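Local coordinates for penicillin-binding protein activator LpoA (Escherichia coli, PDB 6DR3) that stimulates the transpeptidase activity of penicillin-binding protein 1A in peptidoglycan synthesis, this chain being the amino-terminal domain of the outer-membrane lipoprotein, at residues 79-84 with 114-119; 121-126 with 163-168; 128-133 with 169-174; 179-184 with 190-195; 197-202 with 210-215. One frame throughout, in Å; residues are numbered along the deposited sequence. Where two conformers were deposited one is given.

Contact 1 (79-84 with 114-119); sequences IKLAQK and IDASQG
Leu81 meets Asp115 and Ala116 where the C-terminal ends of helices 66-82 and 103-117 come side by side. Ahead of it on the first helix, Ile79 faces another way, into helices 30-47 and 50-58, and Lys80 touches Leu92 of helix 86-93. Leu81 then makes the whole contact from its side. Its CG stands beside the backbone N and anti to the carbonyl carbon (chi1 -70°), which carries the forked end across to the second helix. One prong, CD1, reaches the methylene of Asp115, 4.2 Å from its CB, and the two side chains cross at about a right angle. The other prong, CD2, lies 4.3 Å from CA of Ala116 and about as far from its methyl, a loose van der Waals touch. The carboxylate of Asp115 is engaged along its own helix, OD1 accepting from Gln111 NE2. Beyond Ala82 the chain turns off: Lys84, at positive phi, is the C-prime residue of a Schellman motif, its N bonded to Leu81 O at 3.0 Å. Helix 86-93 packs against both Leu81 and Ala116 and so bridges the pair. Packing of next-but-one helices through the helix between them is consistent with the TPR-like architecture of this domain.

Contact 2 (121-126 with 163-168); sequences PSIDLL and LVINAD
Ile123, in the first turn of helix 123-132, packs against Leu163, Val164 and Ile165 of the loop that leads into helix 170-185. The apolar contacts come from two parts of its side chain. At the root, CB sits 3.9 Å from Leu163 CD2, the methyl that Leu163 extends toward the helix. At the far end, CD1 passes 4.3 Å from Ile165 CG2. Ile123 has CG1 swung away from its backbone N (chi1 -170°) and continues extended, which brings CD1 along the loop as far as Val164 and Ile165. The remaining contact is of methyl with backbone: CD1 lies 3.2 Å from Val164 O, a close approach to a carbonyl oxygen by a carbon. Val164 turns its own side chain from the helix and takes part through its main chain.

The helix start has its own polar bonds. Ser122 is the N-cap, and its OG accepts a weak bond from Leu125 N at 3.5 Å, while Leu126 N reaches Ser122 O at 3.1 Å. Behind the loop, Leu163 and Ile165 rest on Leu176 of helix 170-185, and Leu163 also touches Met155. The arrangement is a hydrophobic link between a helix N-terminus and an interhelical loop, joining parts of the TPR-like domain with two helices between them in the chain.

Contact 3 (128-133 with 169-174); sequences ALIAQE and ENILQG
This is apolar helix-to-helix packing within the TPR-like helical array of the domain, between the C-terminal part of helix 123-132 and the first turns of helix 170-185. Ile130 supplies the first helix's side, reaching toward the second with two branches that meet different residues. Ile130 CA and Leu172 CA, 7.3 Å apart, are the nearest CA pair of the two segments. Helices 138-153 and 157-161 intervene in the chain; the first of them receives Leu129 from another side of helix 123-132.

Charged groups flank the hydrophobic patch. Glu169, the N-cap residue, is salt-bridged through OE2 to Arg127, which ties the start of the second helix to helix 123-132, and accepts from Asn166 N at OE1; Glu133 OE2 pairs with Lys141 of helix 138-153.

In the apolar patch, the CG2 methyls of Ile130 and Ile171 meet at 3.6 Å, and the two side chains slide past each other in opposite directions. Both isoleucines have CG1 beside the backbone N (chi1 -69° in Ile130), which leaves CG2 beside the carbonyl carbon in each. Leu172 instead crosses Ile130 at about a right angle, and there Ile130 CD1 rests 3.6 Å from Leu172 CD1 and 3.7 Å from Leu172 CB.

Contact 4 (179-184 with 190-195); sequences QRVWFD and DMMKAG
Met192 curls toward Val181 and Trp182 across two nearly antiparallel helices, whose short segments run at 165° with axes 9.7 Å apart. Its CB starts out to one side of the other helix. CG is anti to the backbone N, but the chain then folds at chi2 (61°) and at chi3, which brings the thioether end over the Val181-Trp182 backbone. There Met192 CE lies 3.7 Å from Trp182 CA and the same distance from Val181 O. The methyl also approaches the indole obliquely, 3.9 Å from Trp182 CD1, the two side chains being inclined to each other. Trp182 sets out away from the second helix, and Met192 meets its ring at CD1; the indole also meets Trp149 edge-to-face and Arg186 in a cation-pi contact.

One turn on from Met192, Gly195 receives Val181, which points toward it. Val181 CG1 is 3.9 Å from Gly195 C, and with no side chain on the glycine the valine methyl rests against bare backbone. The CA atoms of Val181 and Gly195 are 6.3 Å apart. Toward solvent, Arg180 NH2 and Asp184 OD1 form an i to i+4 salt bridge of 2.8 Å, using the syn lone pair of OD1. A close valine-on-glycine approach beside a folded methionine closes this antiparallel helical hairpin, of the kind from which TPR-like folds are built.

Contact 5 (197-202 with 210-215); sequences ADWQKR and KMLPTQ
Gln200 and Leu212 form the tight part of this contact, between the last turns of helix 189-202 and the extended chain that leads into helix 214-217. The amide nitrogen of Gln200 lies against the fork of the leucine: NE2 is 3.5 Å from Leu212 CG and 3.6 Å from Leu212 CD1, while Gln200 CD is 4.1 Å from Leu212 CD2. The two side chains cross at about a right angle. Gln200 gets there by holding CG beside its backbone N (chi1 -70°) and stretching out beyond it, which carries the amide to Leu212.

The looser part lies at Trp199. Its ring passes obliquely by Leu212, with CZ3 at 4.4 Å from Leu212 CD2, and its strongest bond goes elsewhere, from NE1 to Gly174 O. On the solvent side, exposed Lys210 sets off away from helix 189-202, and its neighbour Met211 turns to helix 138-153. Beyond Leu212, Pro213 packs on Trp149 and Trp175.

The chemistry is thus mixed. A polar amide is packed against aliphatic carbon, yet NE2 is satisfied by a hydrogen bond to Ala209 O just before the segment, which implies that Gln200 ties helix 189-202 to the backbone of helix 207-210 while its amide packs on the leucine.

In the fold
The five contacts lie along the helical array, the segments of contacts 2 and 3 alternating in the chain. Contact 1 is joined to contacts 2 and 3 by Ile114, which packs on Leu125, Leu129 and Gln132, although the centres lie about 20 Å and 21 Å off. Contacts 2 and 3 share helix 123-132, and their centres are only about 8 Å apart; Ile165 of contact 2 packs on Leu172 of contact 3. Contact 3 touches contact 5 through Gly174 and Trp199, their centres about 15 Å apart. Contacts 4 and 5 share helix 189-202, about 10 Å between centres, with Val181 against Arg202. Contacts 1 and 4 are most separated, about 33 Å between centres.

Contact 1 (79-84 with 114-119)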
# COMPACT_ATOMS: atom_id res chain seq x y z
N ILE A 79 -9.34 9.43 -5.55
CA ILE A 79 -10.50 10.28 -5.33
C ILE A 79 -11.75 9.44 -5.14
O ILE A 79 -12.54 9.66 -4.21
CB ILE A 79 -10.66 11.28 -6.50
CG1 ILE A 79 -9.56 12.34 -6.42
CG2 ILE A 79 -12.04 11.94 -6.48
CD1 ILE A 79 -9.49 13.27 -7.62
N LYS A 80 -11.96 8.44 -6.00
CA LYS A 80 -13.16 7.61 -5.89
C LYS A 80 -13.17 6.83 -4.58
O LYS A 80 -14.23 6.63 -3.98
CB LYS A 80 -13.26 6.67 -7.08
CG LYS A 80 -13.67 7.37 -8.36
CD LYS A 80 -14.09 6.40 -9.45
CE LYS A 80 -14.50 7.14 -10.71
NZ LYS A 80 -15.66 8.06 -10.46
N LEU A 81 -12.00 6.39 -4.11
CA LEU A 81 -11.94 5.74 -2.81
C LEU A 81 -12.29 6.73 -1.70
O LEU A 81 -12.99 6.37 -0.74
CB LEU A 81 -10.55 5.14 -2.58
CG LEU A 81 -10.22 3.92 -3.44
CD1 LEU A 81 -8.74 3.58 -3.34
CD2 LEU A 81 -11.07 2.72 -3.03
N ALA A 82 -11.82 7.97 -1.81
CA ALA A 82 -12.18 8.99 -0.83
C ALA A 82 -13.68 9.27 -0.85
O ALA A 82 -14.26 9.57 0.20
CB ALA A 82 -11.39 10.27 -1.10
N GLN A 83 -14.31 9.18 -2.02
CA GLN A 83 -15.75 9.36 -2.14
C GLN A 83 -16.54 8.10 -1.80
O GLN A 83 -17.75 8.07 -2.05
CB GLN A 83 -16.10 9.81 -3.56
CG GLN A 83 -15.49 11.13 -3.98
CD GLN A 83 -15.85 11.53 -5.40
OE1 GLN A 83 -16.17 12.68 -5.67
NE2 GLN A 83 -15.79 10.56 -6.32
N LYS A 84 -15.89 7.07 -1.26
CA LYS A 84 -16.53 5.80 -0.94
C LYS A 84 -17.10 5.12 -2.18
O LYS A 84 -17.94 4.22 -2.06
CB LYS A 84 -17.63 5.97 0.12
CG LYS A 84 -17.11 6.04 1.54
CD LYS A 84 -16.37 7.34 1.82
CE LYS A 84 -15.97 7.45 3.29
NZ LYS A 84 -17.15 7.38 4.19
N ILE A 114 -5.41 -2.30 -1.46
CA ILE A 114 -5.58 -2.59 -0.03
C ILE A 114 -6.80 -1.86 0.51
O ILE A 114 -7.66 -2.44 1.18
CB ILE A 114 -4.31 -2.23 0.75
CG1 ILE A 114 -3.15 -3.13 0.32
CG2 ILE A 114 -4.54 -2.34 2.26
CD1 ILE A 114 -1.79 -2.62 0.75
N ASP A 115 -6.90 -0.55 0.23
CA ASP A 115 -8.05 0.22 0.68
C ASP A 115 -9.35 -0.33 0.13
O ASP A 115 -10.39 -0.29 0.81
CB ASP A 115 -7.88 1.69 0.28
CG ASP A 115 -6.69 2.35 0.95
OD1 ASP A 115 -6.10 1.73 1.87
OD2 ASP A 115 -6.33 3.48 0.56
N ALA A 116 -9.33 -0.85 -1.10
CA ALA A 116 -10.56 -1.36 -1.71
C ALA A 116 -11.10 -2.58 -0.97
O ALA A 116 -12.30 -2.85 -1.02
CB ALA A 116 -10.31 -1.71 -3.18
N SER A 117 -10.23 -3.33 -0.29
CA SER A 117 -10.67 -4.51 0.44
C SER A 117 -11.25 -4.17 1.81
O SER A 117 -12.01 -4.98 2.36
CB SER A 117 -9.49 -5.48 0.62
OG SER A 117 -9.11 -6.04 -0.63
N GLN A 118 -10.93 -3.00 2.35
CA GLN A 118 -11.45 -2.57 3.65
C GLN A 118 -11.14 -3.59 4.74
O GLN A 118 -12.03 -4.06 5.46
CB GLN A 118 -12.96 -2.30 3.56
CG GLN A 118 -13.35 -1.26 2.53
CD GLN A 118 -14.40 -1.76 1.56
OE1 GLN A 118 -14.36 -2.91 1.11
NE2 GLN A 118 -15.36 -0.90 1.23
N GLY A 119 -9.86 -3.95 4.85
CA GLY A 119 -9.42 -4.85 5.90
C GLY A 119 -10.09 -6.20 5.91
O GLY A 119 -10.02 -6.91 6.91

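Contact 2 (121-126 with 163-168)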
# COMPACT_ATOMS: atom_id res chain seq x y z
N PRO A 121 -10.02 -9.86 5.30
CA PRO A 121 -8.97 -10.84 5.00
C PRO A 121 -9.37 -11.76 3.85
O PRO A 121 -10.40 -12.44 3.90
CB PRO A 121 -8.82 -11.61 6.32
CG PRO A 121 -10.10 -11.40 7.04
CD PRO A 121 -10.56 -10.03 6.66
N SER A 122 -8.55 -11.76 2.81
CA SER A 122 -8.72 -12.67 1.69
C SER A 122 -7.36 -12.83 1.02
O SER A 122 -6.40 -12.13 1.35
CB SER A 122 -9.76 -12.14 0.70
OG SER A 122 -9.31 -10.97 0.05
N ILE A 123 -7.29 -13.76 0.07
CA ILE A 123 -6.04 -13.97 -0.65
C ILE A 123 -5.69 -12.74 -1.47
O ILE A 123 -4.51 -12.43 -1.68
CB ILE A 123 -6.12 -15.24 -1.52
CG1 ILE A 123 -4.74 -15.60 -2.07
CG2 ILE A 123 -7.14 -15.05 -2.66
CD1 ILE A 123 -4.66 -16.97 -2.69
N ASP A 124 -6.70 -12.01 -1.94
CA ASP A 124 -6.44 -10.80 -2.71
C ASP A 124 -5.75 -9.74 -1.85
O ASP A 124 -4.80 -9.09 -2.30
CB ASP A 124 -7.75 -10.25 -3.28
CG ASP A 124 -8.53 -11.29 -4.06
OD1 ASP A 124 -9.11 -12.20 -3.42
OD2 ASP A 124 -8.56 -11.21 -5.30
N LEU A 125 -6.22 -9.56 -0.61
CA LEU A 125 -5.60 -8.56 0.26
C LEU A 125 -4.17 -8.95 0.62
O LEU A 125 -3.28 -8.10 0.62
CB LEU A 125 -6.44 -8.39 1.53
CG LEU A 125 -5.86 -7.44 2.58
CD1 LEU A 125 -5.67 -6.04 2.01
CD2 LEU A 125 -6.75 -7.40 3.81
N LEU A 126 -3.95 -10.23 0.92
CA LEU A 126 -2.59 -10.69 1.23
C LEU A 126 -1.65 -10.41 0.06
O LEU A 126 -0.55 -9.90 0.25
CB LEU A 126 -2.61 -12.18 1.57
CG LEU A 126 -3.39 -12.55 2.84
CD1 LEU A 126 -3.49 -14.06 2.99
CD2 LEU A 126 -2.74 -11.94 4.08
N LEU A 163 -7.27 -21.84 0.97
CA LEU A 163 -6.46 -20.95 0.16
C LEU A 163 -5.62 -21.74 -0.83
O LEU A 163 -5.03 -22.77 -0.48
CB LEU A 163 -5.56 -20.09 1.04
CG LEU A 163 -6.26 -19.05 1.92
CD1 LEU A 163 -5.25 -18.38 2.85
CD2 LEU A 163 -6.98 -18.01 1.08
N VAL A 164 -5.56 -21.26 -2.06
CA VAL A 164 -4.79 -21.88 -3.13
C VAL A 164 -3.79 -20.86 -3.65
O VAL A 164 -4.19 -19.80 -4.16
CB VAL A 164 -5.69 -22.38 -4.27
CG1 VAL A 164 -4.90 -23.28 -5.22
CG2 VAL A 164 -6.90 -23.13 -3.72
N ILE A 165 -2.50 -21.16 -3.50
CA ILE A 165 -1.44 -20.25 -3.91
C ILE A 165 -0.69 -20.84 -5.09
O ILE A 165 -0.75 -22.05 -5.36
CB ILE A 165 -0.48 -19.93 -2.74
CG1 ILE A 165 0.25 -21.20 -2.28
CG2 ILE A 165 -1.25 -19.30 -1.59
CD1 ILE A 165 1.34 -20.95 -1.25
N ASN A 166 0.01 -19.97 -5.81
CA ASN A 166 0.81 -20.38 -6.96
C ASN A 166 2.21 -20.79 -6.51
O ASN A 166 2.68 -20.42 -5.44
CB ASN A 166 0.88 -19.25 -7.98
CG ASN A 166 -0.49 -18.86 -8.51
OD1 ASN A 166 -1.33 -19.71 -8.78
ND2 ASN A 166 -0.72 -17.56 -8.66
N ALA A 167 2.87 -21.57 -7.37
CA ALA A 167 4.17 -22.14 -7.01
C ALA A 167 5.21 -21.06 -6.76
O ALA A 167 6.12 -21.26 -5.94
CB ALA A 167 4.64 -23.09 -8.11
N ASP A 168 5.10 -19.92 -7.43
CA ASP A 168 6.10 -18.86 -7.33
C ASP A 168 5.79 -17.84 -6.23
O ASP A 168 6.45 -16.80 -6.18
CB ASP A 168 6.24 -18.15 -8.68
CG ASP A 168 4.96 -17.46 -9.12
OD1 ASP A 168 3.94 -17.57 -8.40
OD2 ASP A 168 4.98 -16.81 -10.18

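Contact 3 (128-133 with 169-174)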
# COMPACT_ATOMS: atom_id res chain seq x y z
N ALA A 128 -1.92 -8.17 -2.22
CA ALA A 128 -1.69 -6.73 -2.38
C ALA A 128 -0.69 -6.22 -1.35
O ALA A 128 0.21 -5.45 -1.68
CB ALA A 128 -3.02 -5.98 -2.26
N LEU A 129 -0.85 -6.64 -0.09
CA LEU A 129 0.12 -6.27 0.93
C LEU A 129 1.51 -6.80 0.59
O LEU A 129 2.51 -6.09 0.76
CB LEU A 129 -0.32 -6.81 2.29
CG LEU A 129 -1.53 -6.11 2.92
CD1 LEU A 129 -2.13 -6.97 4.01
CD2 LEU A 129 -1.12 -4.75 3.47
N ILE A 130 1.59 -8.03 0.09
CA ILE A 130 2.88 -8.63 -0.23
C ILE A 130 3.52 -7.93 -1.42
O ILE A 130 4.74 -7.72 -1.46
CB ILE A 130 2.70 -10.15 -0.47
CG1 ILE A 130 2.35 -10.85 0.84
CG2 ILE A 130 3.97 -10.76 -1.08
CD1 ILE A 130 1.85 -12.27 0.67
N ALA A 131 2.71 -7.56 -2.42
CA ALA A 131 3.25 -6.87 -3.58
C ALA A 131 3.74 -5.47 -3.23
O ALA A 131 4.68 -4.97 -3.85
CB ALA A 131 2.20 -6.80 -4.69
N GLN A 132 3.11 -4.83 -2.24
CA GLN A 132 3.48 -3.47 -1.86
C GLN A 132 4.71 -3.43 -0.97
O GLN A 132 5.50 -2.48 -1.07
CB GLN A 132 2.31 -2.79 -1.15
CG GLN A 132 2.52 -1.31 -0.86
CD GLN A 132 1.57 -0.78 0.19
OE1 GLN A 132 1.44 -1.36 1.27
NE2 GLN A 132 0.88 0.31 -0.12
N GLU A 133 4.89 -4.42 -0.11
CA GLU A 133 5.93 -4.35 0.91
C GLU A 133 7.32 -4.04 0.36
O GLU A 133 8.01 -3.19 0.96
CB GLU A 133 5.95 -5.67 1.71
CG GLU A 133 7.01 -5.73 2.80
CD GLU A 133 8.39 -6.10 2.27
OE1 GLU A 133 8.46 -6.84 1.28
OE2 GLU A 133 9.39 -5.63 2.85
N GLU A 169 4.82 -18.12 -5.37
CA GLU A 169 4.47 -17.20 -4.28
C GLU A 169 5.12 -17.69 -2.98
O GLU A 169 4.45 -18.14 -2.05
CB GLU A 169 2.95 -17.09 -4.14
CG GLU A 169 2.28 -16.35 -5.28
CD GLU A 169 0.78 -16.25 -5.10
OE1 GLU A 169 0.09 -17.29 -5.23
OE2 GLU A 169 0.28 -15.14 -4.81
N ASN A 170 6.45 -17.59 -2.94
CA ASN A 170 7.19 -18.11 -1.80
C ASN A 170 7.01 -17.23 -0.56
O ASN A 170 7.06 -17.73 0.56
CB ASN A 170 8.67 -18.24 -2.13
CG ASN A 170 9.40 -19.18 -1.18
OD1 ASN A 170 8.86 -20.21 -0.77
ND2 ASN A 170 10.63 -18.82 -0.82
N ILE A 171 6.80 -15.93 -0.75
CA ILE A 171 6.57 -15.05 0.40
C ILE A 171 5.21 -15.35 1.02
O ILE A 171 5.08 -15.49 2.24
CB ILE A 171 6.71 -13.58 -0.00
CG1 ILE A 171 8.18 -13.25 -0.28
CG2 ILE A 171 6.14 -12.65 1.09
CD1 ILE A 171 8.45 -11.83 -0.75
N LEU A 172 4.17 -15.46 0.19
CA LEU A 172 2.85 -15.83 0.70
C LEU A 172 2.88 -17.20 1.35
O LEU A 172 2.29 -17.40 2.41
CB LEU A 172 1.82 -15.79 -0.44
CG LEU A 172 0.39 -16.16 -0.06
CD1 LEU A 172 -0.15 -15.27 1.05
CD2 LEU A 172 -0.51 -16.09 -1.28
N GLN A 173 3.57 -18.16 0.73
CA GLN A 173 3.71 -19.48 1.35
C GLN A 173 4.35 -19.37 2.72
O GLN A 173 3.92 -20.03 3.67
CB GLN A 173 4.53 -20.40 0.45
CG GLN A 173 4.59 -21.84 0.95
CD GLN A 173 5.51 -22.72 0.13
OE1 GLN A 173 6.38 -22.23 -0.60
NE2 GLN A 173 5.33 -24.03 0.24
N GLY A 174 5.39 -18.54 2.85
CA GLY A 174 6.01 -18.34 4.15
C GLY A 174 5.06 -17.73 5.16
O GLY A 174 5.05 -18.12 6.33

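Contact 4 (179-184 with 190-195)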
# COMPACT_ATOMS: atom_id res chain seq x y z
N GLN A 179 1.30 -18.53 9.85
CA GLN A 179 -0.09 -18.64 10.28
C GLN A 179 -0.34 -19.99 10.95
O GLN A 179 -0.95 -20.06 12.02
CB GLN A 179 -1.02 -18.45 9.08
CG GLN A 179 -2.50 -18.37 9.43
CD GLN A 179 -3.37 -18.34 8.19
OE1 GLN A 179 -3.17 -19.10 7.25
NE2 GLN A 179 -4.35 -17.44 8.18
N ARG A 180 0.13 -21.07 10.32
CA ARG A 180 -0.05 -22.40 10.90
C ARG A 180 0.70 -22.55 12.21
O ARG A 180 0.19 -23.14 13.17
CB ARG A 180 0.40 -23.47 9.90
CG ARG A 180 -0.64 -23.83 8.86
CD ARG A 180 -0.99 -25.31 8.92
NE ARG A 180 -1.50 -25.70 10.23
CZ ARG A 180 -1.79 -26.95 10.58
NH1 ARG A 180 -1.62 -27.95 9.72
NH2 ARG A 180 -2.26 -27.21 11.79
N VAL A 181 1.93 -22.02 12.28
CA VAL A 181 2.65 -22.00 13.54
C VAL A 181 1.80 -21.35 14.62
O VAL A 181 1.77 -21.79 15.77
CB VAL A 181 4.00 -21.28 13.37
CG1 VAL A 181 4.70 -21.08 14.72
CG2 VAL A 181 4.90 -22.05 12.42
N TRP A 182 1.08 -20.29 14.25
CA TRP A 182 0.22 -19.61 15.21
C TRP A 182 -0.98 -20.47 15.60
O TRP A 182 -1.32 -20.58 16.78
CB TRP A 182 -0.25 -18.27 14.65
CG TRP A 182 -1.10 -17.50 15.61
CD1 TRP A 182 -0.70 -16.92 16.77
CD2 TRP A 182 -2.50 -17.22 15.48
NE1 TRP A 182 -1.77 -16.30 17.38
CE2 TRP A 182 -2.88 -16.47 16.60
CE3 TRP A 182 -3.46 -17.54 14.51
CZ2 TRP A 182 -4.19 -16.03 16.80
CZ3 TRP A 182 -4.76 -17.10 14.71
CH2 TRP A 182 -5.11 -16.36 15.84
N PHE A 183 -1.62 -21.11 14.61
CA PHE A 183 -2.74 -22.00 14.92
C PHE A 183 -2.32 -23.10 15.89
O PHE A 183 -3.10 -23.50 16.76
CB PHE A 183 -3.28 -22.63 13.63
CG PHE A 183 -4.02 -21.67 12.73
CD1 PHE A 183 -4.70 -20.57 13.24
CD2 PHE A 183 -4.05 -21.89 11.36
CE1 PHE A 183 -5.37 -19.70 12.40
CE2 PHE A 183 -4.73 -21.03 10.52
CZ PHE A 183 -5.39 -19.93 11.04
N ASP A 184 -1.09 -23.60 15.76
CA ASP A 184 -0.67 -24.80 16.46
C ASP A 184 -0.09 -24.55 17.84
O ASP A 184 -0.10 -25.46 18.67
CB ASP A 184 0.36 -25.57 15.61
CG ASP A 184 -0.25 -26.16 14.35
OD1 ASP A 184 -1.47 -26.02 14.16
OD2 ASP A 184 0.50 -26.76 13.56
N ASP A 190 5.77 -20.10 25.27
CA ASP A 190 7.17 -20.49 25.13
C ASP A 190 7.41 -21.24 23.83
O ASP A 190 8.38 -20.96 23.11
CB ASP A 190 7.59 -21.34 26.33
CG ASP A 190 7.51 -20.59 27.64
OD1 ASP A 190 7.31 -19.36 27.61
OD2 ASP A 190 7.63 -21.23 28.71
N MET A 191 6.54 -22.19 23.50
CA MET A 191 6.67 -22.90 22.23
C MET A 191 6.36 -21.99 21.05
O MET A 191 6.93 -22.17 19.97
CB MET A 191 5.75 -24.12 22.21
CG MET A 191 6.23 -25.27 23.09
SD MET A 191 7.75 -26.03 22.47
CE MET A 191 7.13 -26.91 21.03
N MET A 192 5.47 -21.01 21.23
CA MET A 192 5.21 -20.04 20.18
C MET A 192 6.47 -19.29 19.81
O MET A 192 6.80 -19.13 18.63
CB MET A 192 4.12 -19.06 20.62
CG MET A 192 3.80 -17.99 19.58
SD MET A 192 3.20 -18.67 18.03
CE MET A 192 1.69 -19.39 18.61
N LYS A 193 7.20 -18.79 20.82
CA LYS A 193 8.43 -18.07 20.55
C LYS A 193 9.43 -18.94 19.80
O LYS A 193 10.07 -18.50 18.85
CB LYS A 193 9.04 -17.56 21.86
CG LYS A 193 10.05 -16.44 21.66
CD LYS A 193 10.69 -16.01 22.97
CE LYS A 193 11.26 -14.61 22.87
NZ LYS A 193 12.13 -14.43 21.67
N ALA A 194 9.57 -20.20 20.23
CA ALA A 194 10.49 -21.11 19.55
C ALA A 194 10.01 -21.44 18.14
O ALA A 194 10.82 -21.52 17.21
CB ALA A 194 10.65 -22.39 20.37
N GLY A 195 8.70 -21.63 17.97
CA GLY A 195 8.17 -21.86 16.64
C GLY A 195 8.42 -20.69 15.71
O GLY A 195 8.69 -20.87 14.52

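Contact 5 (197-202 with 210-215)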
# COMPACT_ATOMS: atom_id res chain seq x y z
N ALA A 197 10.98 -18.59 16.01
CA ALA A 197 12.41 -18.60 15.72
C ALA A 197 12.75 -19.61 14.64
O ALA A 197 13.56 -19.33 13.75
CB ALA A 197 13.21 -18.89 16.99
N ASP A 198 12.13 -20.79 14.69
CA ASP A 198 12.37 -21.79 13.65
C ASP A 198 11.80 -21.33 12.31
O ASP A 198 12.42 -21.55 11.26
CB ASP A 198 11.77 -23.13 14.06
CG ASP A 198 12.55 -23.80 15.18
OD1 ASP A 198 13.73 -23.46 15.38
OD2 ASP A 198 11.97 -24.68 15.85
N TRP A 199 10.63 -20.69 12.33
CA TRP A 199 10.06 -20.16 11.09
C TRP A 199 10.99 -19.14 10.46
O TRP A 199 11.18 -19.14 9.23
CB TRP A 199 8.69 -19.54 11.36
CG TRP A 199 8.13 -18.82 10.16
CD1 TRP A 199 7.46 -19.38 9.11
CD2 TRP A 199 8.20 -17.42 9.90
NE1 TRP A 199 7.11 -18.40 8.21
CE2 TRP A 199 7.56 -17.19 8.67
CE3 TRP A 199 8.75 -16.33 10.58
CZ2 TRP A 199 7.44 -15.92 8.11
CZ3 TRP A 199 8.64 -15.06 10.02
CH2 TRP A 199 7.98 -14.87 8.80
N GLN A 200 11.58 -18.27 11.27
CA GLN A 200 12.51 -17.27 10.74
C GLN A 200 13.66 -17.94 10.00
O GLN A 200 14.14 -17.41 8.99
CB GLN A 200 13.03 -16.39 11.88
CG GLN A 200 11.98 -15.45 12.46
CD GLN A 200 12.50 -14.64 13.64
OE1 GLN A 200 12.84 -15.19 14.68
NE2 GLN A 200 12.55 -13.32 13.47
N LYS A 201 14.10 -19.10 10.47
CA LYS A 201 15.15 -19.84 9.80
C LYS A 201 14.62 -20.69 8.65
O LYS A 201 15.41 -21.14 7.81
CB LYS A 201 15.89 -20.73 10.80
CG LYS A 201 16.82 -19.94 11.72
CD LYS A 201 17.21 -20.74 12.95
CE LYS A 201 18.30 -20.02 13.74
NZ LYS A 201 18.49 -20.59 15.10
N ARG A 202 13.30 -20.91 8.59
CA ARG A 202 12.71 -21.59 7.44
C ARG A 202 12.54 -20.64 6.26
O ARG A 202 12.82 -21.02 5.12
CB ARG A 202 11.35 -22.17 7.82
CG ARG A 202 11.39 -23.57 8.40
CD ARG A 202 10.05 -24.27 8.20
NE ARG A 202 8.95 -23.59 8.88
CZ ARG A 202 8.73 -23.64 10.19
NH1 ARG A 202 9.55 -24.32 10.99
NH2 ARG A 202 7.69 -23.00 10.71
N LYS A 210 12.58 -10.86 9.05
CA LYS A 210 13.50 -9.79 9.40
C LYS A 210 12.85 -8.73 10.27
O LYS A 210 13.56 -7.98 10.96
CB LYS A 210 14.05 -9.13 8.13
CG LYS A 210 14.51 -10.11 7.07
CD LYS A 210 14.90 -9.38 5.79
CE LYS A 210 14.25 -10.02 4.57
NZ LYS A 210 14.43 -9.19 3.35
N MET A 211 11.52 -8.64 10.27
CA MET A 211 10.79 -7.59 10.98
C MET A 211 9.48 -8.22 11.46
O MET A 211 8.46 -8.19 10.76
CB MET A 211 10.55 -6.39 10.07
CG MET A 211 10.13 -5.12 10.77
SD MET A 211 9.92 -3.73 9.64
CE MET A 211 11.57 -3.55 8.97
N LEU A 212 9.52 -8.80 12.66
CA LEU A 212 8.41 -9.60 13.13
C LEU A 212 7.16 -8.74 13.31
O LEU A 212 7.27 -7.57 13.71
CB LEU A 212 8.76 -10.28 14.46
CG LEU A 212 9.63 -11.53 14.39
CD1 LEU A 212 10.11 -11.91 15.78
CD2 LEU A 212 8.87 -12.68 13.74
N PRO A 213 5.97 -9.27 13.03
CA PRO A 213 4.75 -8.53 13.36
C PRO A 213 4.75 -8.09 14.82
O PRO A 213 5.06 -8.88 15.71
CB PRO A 213 3.63 -9.53 13.06
CG PRO A 213 4.22 -10.46 12.06
CD PRO A 213 5.67 -10.56 12.39
N THR A 214 4.42 -6.82 15.04
CA THR A 214 4.36 -6.29 16.40
C THR A 214 3.50 -7.16 17.30
O THR A 214 3.81 -7.34 18.49
CB THR A 214 3.83 -4.86 16.36
OG1 THR A 214 4.73 -4.03 15.60
CG2 THR A 214 3.68 -4.28 17.77
N GLN A 215 2.42 -7.71 16.76
CA GLN A 215 1.49 -8.49 17.57
C GLN A 215 2.15 -9.74 18.13
O GLN A 215 1.74 -10.25 19.18
CB GLN A 215 0.26 -8.87 16.75
CG GLN A 215 -0.46 -7.68 16.11
CD GLN A 215 0.02 -7.40 14.69
OE1 GLN A 215 1.22 -7.47 14.40
NE2 GLN A 215 -0.92 -7.08 13.81